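Local structure of small COPII coat GTPase SAR1 (Encephalitozoon cuniculi, 6VS4) at residues I47-K52 / M145-L150. The protein is a small P-loop G protein of the ADP-ribosylation factor family that belongs to the COPII coat. Sequence-based numbering, arbitrary orientation.
With GDP (guanosine-5'-diphosphate), chain D.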
ATOM      1  N   ILE A  47      26.700 -27.304   7.816  1.00 62.45           N
ATOM      2  CA  ILE A  47      26.364 -28.562   7.162  1.00 63.17           C
ATOM      3  C   ILE A  47      25.125 -28.326   6.307  1.00 63.00           C
ATOM      4  O   ILE A  47      24.460 -27.292   6.436  1.00 59.66           O
ATOM      5  CB  ILE A  47      26.166 -29.708   8.178  1.00 66.44           C
ATOM      6  CG1 ILE A  47      24.875 -29.513   8.972  1.00 71.88           C
ATOM      7  CG2 ILE A  47      27.382 -29.843   9.097  1.00 66.32           C
ATOM      8  CD1 ILE A  47      24.649 -30.545  10.034  1.00 67.70           C
ATOM      9  N   ASP A  48      24.818 -29.268   5.416  1.00 67.05           N
ATOM     10  CA  ASP A  48      23.684 -29.106   4.514  1.00 72.57           C
ATOM     11  C   ASP A  48      22.367 -29.060   5.286  1.00 72.02           C
ATOM     12  O   ASP A  48      22.242 -29.616   6.383  1.00 74.03           O
ATOM     13  CB  ASP A  48      23.643 -30.254   3.507  1.00 78.59           C
ATOM     14  CG  ASP A  48      23.586 -31.599   4.184  1.00 95.89           C
ATOM     15  OD1 ASP A  48      24.608 -31.996   4.782  1.00 99.87           O
ATOM     16  OD2 ASP A  48      22.513 -32.243   4.150  1.00103.64           O
ATOM     17  N   ASN A  49      21.374 -28.390   4.689  1.00 65.36           N
ATOM     18  CA  ASN A  49      20.024 -28.197   5.219  1.00 66.65           C
ATOM     19  C   ASN A  49      19.978 -27.175   6.353  1.00 67.20           C
ATOM     20  O   ASN A  49      18.943 -27.047   7.021  1.00 68.06           O
ATOM     21  CB  ASN A  49      19.402 -29.528   5.675  1.00 72.02           C
ATOM     22  CG  ASN A  49      17.883 -29.531   5.613  1.00 73.71           C
ATOM     23  OD1 ASN A  49      17.293 -29.392   4.540  1.00 77.99           O
ATOM     24  ND2 ASN A  49      17.240 -29.743   6.760  1.00 69.71           N
ATOM     25  N   ALA A  50      21.068 -26.442   6.595  1.00 53.66           N
ATOM     26  CA  ALA A  50      21.080 -25.450   7.668  1.00 60.61           C
ATOM     27  C   ALA A  50      20.363 -24.154   7.291  1.00 55.87           C
ATOM     28  O   ALA A  50      19.907 -23.430   8.185  1.00 49.99           O
ATOM     29  CB  ALA A  50      22.521 -25.140   8.082  1.00 49.60           C
ATOM     30  N   GLY A  51      20.240 -23.858   6.006  1.00 59.05           N
ATOM     31  CA  GLY A  51      19.607 -22.648   5.539  1.00 55.78           C
ATOM     32  C   GLY A  51      20.529 -21.668   4.831  1.00 56.53           C
ATOM     33  O   GLY A  51      20.188 -20.481   4.755  1.00 54.27           O
ATOM     34  N   LYS A  52      21.668 -22.129   4.309  1.00 54.09           N
ATOM     35  CA  LYS A  52      22.639 -21.236   3.685  1.00 52.51           C
ATOM     36  C   LYS A  52      22.108 -20.675   2.375  1.00 52.28           C
ATOM     37  O   LYS A  52      22.123 -19.459   2.158  1.00 53.53           O
ATOM     38  CB  LYS A  52      23.952 -21.981   3.433  1.00 50.96           C
ATOM     39  CG  LYS A  52      24.740 -22.337   4.676  1.00 59.10           C
ATOM     40  CD  LYS A  52      25.947 -23.178   4.297  1.00 63.38           C
ATOM     41  CE  LYS A  52      25.671 -24.644   4.557  1.00 67.88           C
ATOM     42  NZ  LYS A  52      24.559 -25.214   3.757  1.00 61.02           N
ATOM     43  N   MET A 145      22.146 -19.192  14.744  1.00 46.01           N
ATOM     44  CA  MET A 145      21.339 -20.323  15.194  1.00 45.99           C
ATOM     45  C   MET A 145      19.982 -20.177  14.513  1.00 44.63           C
ATOM     46  O   MET A 145      19.172 -19.323  14.883  1.00 45.69           O
ATOM     47  CB  MET A 145      21.234 -20.346  16.716  1.00 46.22           C
ATOM     48  CG  MET A 145      22.570 -20.551  17.432  1.00 54.19           C
ATOM     49  SD  MET A 145      23.214 -22.238  17.336  1.00 60.35           S
ATOM     50  CE  MET A 145      24.720 -22.102  18.294  1.00 61.55           C
ATOM     51  N   ASN A 146      19.751 -20.983  13.485  1.00 41.59           N
ATOM     52  CA  ASN A 146      18.618 -20.816  12.588  1.00 43.71           C
ATOM     53  C   ASN A 146      17.514 -21.813  12.918  1.00 48.44           C
ATOM     54  O   ASN A 146      17.728 -22.798  13.629  1.00 56.48           O
ATOM     55  CB  ASN A 146      19.065 -20.982  11.130  1.00 46.55           C
ATOM     56  CG  ASN A 146      18.002 -20.551  10.134  1.00 44.52           C
ATOM     57  OD1 ASN A 146      17.247 -19.614  10.384  1.00 48.05           O
ATOM     58  ND2 ASN A 146      17.937 -21.238   8.998  1.00 47.03           N
ATOM     59  N   LYS A 147      16.320 -21.537  12.381  1.00 52.38           N
ATOM     60  CA  LYS A 147      15.133 -22.384  12.519  1.00 48.55           C
ATOM     61  C   LYS A 147      14.610 -22.427  13.954  1.00 50.80           C
ATOM     62  O   LYS A 147      14.031 -23.431  14.378  1.00 48.44           O
ATOM     63  CB  LYS A 147      15.392 -23.805  12.008  1.00 51.59           C
ATOM     64  CG  LYS A 147      15.987 -23.857  10.610  1.00 51.94           C
ATOM     65  CD  LYS A 147      15.674 -25.179   9.952  1.00 60.52           C
ATOM     66  CE  LYS A 147      16.419 -25.348   8.654  1.00 60.24           C
ATOM     67  NZ  LYS A 147      16.244 -26.730   8.155  1.00 60.33           N
ATOM     68  N   ILE A 148      14.763 -21.332  14.705  1.00 45.09           N
ATOM     69  CA  ILE A 148      14.270 -21.316  16.075  1.00 44.94           C
ATOM     70  C   ILE A 148      12.757 -21.434  16.128  1.00 57.67           C
ATOM     71  O   ILE A 148      12.207 -21.793  17.177  1.00 64.97           O
ATOM     72  CB  ILE A 148      14.738 -20.051  16.817  1.00 48.48           C
ATOM     73  CG1 ILE A 148      14.084 -18.800  16.217  1.00 45.06           C
ATOM     74  CG2 ILE A 148      16.273 -19.965  16.823  1.00 39.86           C
ATOM     75  CD1 ILE A 148      14.497 -17.520  16.895  1.00 39.64           C
ATOM     76  N   ASP A 149      12.061 -21.146  15.021  1.00 55.92           N
ATOM     77  CA  ASP A 149      10.613 -21.343  14.977  1.00 55.74           C
ATOM     78  C   ASP A 149      10.232 -22.808  15.182  1.00 59.78           C
ATOM     79  O   ASP A 149       9.139 -23.098  15.682  1.00 61.09           O
ATOM     80  CB  ASP A 149      10.040 -20.830  13.647  1.00 54.28           C
ATOM     81  CG  ASP A 149      10.658 -21.517  12.435  1.00 53.14           C
ATOM     82  OD1 ASP A 149      11.893 -21.456  12.279  1.00 49.64           O
ATOM     83  OD2 ASP A 149       9.911 -22.125  11.640  1.00 57.77           O
ATOM     84  N   LEU A 150      11.106 -23.745  14.798  1.00 60.95           N
ATOM     85  CA  LEU A 150      10.804 -25.161  14.989  1.00 60.19           C
ATOM     86  C   LEU A 150      10.829 -25.564  16.458  1.00 59.05           C
ATOM     87  O   LEU A 150      10.283 -26.619  16.807  1.00 64.36           O
ATOM     88  CB  LEU A 150      11.769 -26.018  14.169  1.00 65.21           C
ATOM     89  CG  LEU A 150      11.668 -25.780  12.657  1.00 63.60           C
ATOM     90  CD1 LEU A 150      12.604 -26.688  11.871  1.00 64.37           C
ATOM     91  CD2 LEU A 150      10.229 -25.976  12.198  1.00 57.39           C
TER
HETATM   92  PB  GDP D 302      21.498 -25.487   2.667  1.00 59.19           P
HETATM   93  O1B GDP D 302      21.834 -26.972   2.435  1.00 64.44           O
HETATM   94  O2B GDP D 302      21.774 -24.644   1.457  1.00 66.03           O
HETATM   95  O3B GDP D 302      22.226 -25.027   3.932  1.00 48.78           O
HETATM   96  O3A GDP D 302      19.954 -25.411   3.035  1.00 41.84           O
HETATM   97  PA  GDP D 302      18.711 -24.638   2.423  1.00 57.44           P
HETATM   98  O1A GDP D 302      18.354 -25.338   1.121  1.00 63.76           O
HETATM   99  O2A GDP D 302      18.962 -23.185   2.341  1.00 65.19           O
HETATM  100  O5' GDP D 302      17.519 -24.952   3.437  1.00 65.96           O
HETATM  101  C5' GDP D 302      16.980 -26.270   3.670  1.00 66.58           C
HETATM  102  C4' GDP D 302      15.542 -26.151   4.110  1.00 58.76           C
HETATM  103  O4' GDP D 302      15.480 -25.446   5.371  1.00 54.37           O
HETATM  104  C3' GDP D 302      14.615 -25.407   3.141  1.00 62.61           C
HETATM  105  O3' GDP D 302      13.409 -26.126   2.914  1.00 66.79           O
HETATM  106  C2' GDP D 302      14.353 -24.076   3.854  1.00 59.69           C
HETATM  107  O2' GDP D 302      13.062 -23.572   3.542  1.00 63.00           O
HETATM  108  C1' GDP D 302      14.419 -24.516   5.312  1.00 58.11           C
HETATM  109  N9  GDP D 302      14.694 -23.428   6.263  1.00 60.87           N
HETATM  110  C8  GDP D 302      15.707 -22.505   6.222  1.00 57.81           C
HETATM  111  N7  GDP D 302      15.665 -21.651   7.219  1.00 51.54           N
HETATM  112  C5  GDP D 302      14.554 -22.032   7.953  1.00 61.03           C
HETATM  113  C6  GDP D 302      13.955 -21.468   9.132  1.00 58.41           C
HETATM  114  O6  GDP D 302      14.361 -20.515   9.791  1.00 54.84           O
HETATM  115  N1  GDP D 302      12.817 -22.148   9.514  1.00 57.91           N
HETATM  116  C2  GDP D 302      12.309 -23.252   8.882  1.00 59.26           C
HETATM  117  N2  GDP D 302      11.203 -23.790   9.400  1.00 55.86           N
HETATM  118  N3  GDP D 302      12.856 -23.791   7.796  1.00 63.31           N
HETATM  119  C4  GDP D 302      13.954 -23.131   7.381  1.00 64.07           C
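Lys147 and Asn146 reach from the end of strand 141-146 to two consecutive carbonyls of the phosphate-binding loop, Asn49 O and Ala50 O. The tight part runs from these two carbonyls to Gly51. There Asn146 ND2 donates to Ala50 O over 3.1 Å in a nearly straight bond (171° at the hydrogen) that lies in both the carbonyl plane and the amide plane. Gly51, with no side chain to get in the way, lets this amide approach its CA to 4.1 Å. Asn146 OD1 accepts from Ile193 N, which supports the amide's orientation, with NH2 towards the loop, where ND2 also comes within 2.9 Å of GDP N7. Lys147 takes a longer route: with CG anti to the carbonyl carbon (chi1 -51°) and the chain extended from there, it runs over one face of the guanine, CG 3.5 Å from C5 of GDP, before the ammonium meets Asn49 O at 2.9 Å, almost head-on to the carbonyl. The same NZ donates to the ribose O4' of GDP and forms a salt bridge with Asp115. The looser side is at the partly exposed Asn49 side chain, which crosses Lys147 at about a right angle; its ND2 lies 3.5 Å from Lys147 NZ, two donors with no bond between them. Further along 145-150, Asp149 grips the base with both carboxylate oxygens, OD1 to N1 and OD2 to N2 of GDP, while Asn49 N and Lys52 N of the loop donate to oxygens of the β-phosphate of GDP. This is the G-protein pairing of an NKxD motif with a P-loop. Base-binding and phosphate-binding segments are thus tied directly to each other as well as through GDP, and Asp115 would help offset the lysine's charge within this buried contact.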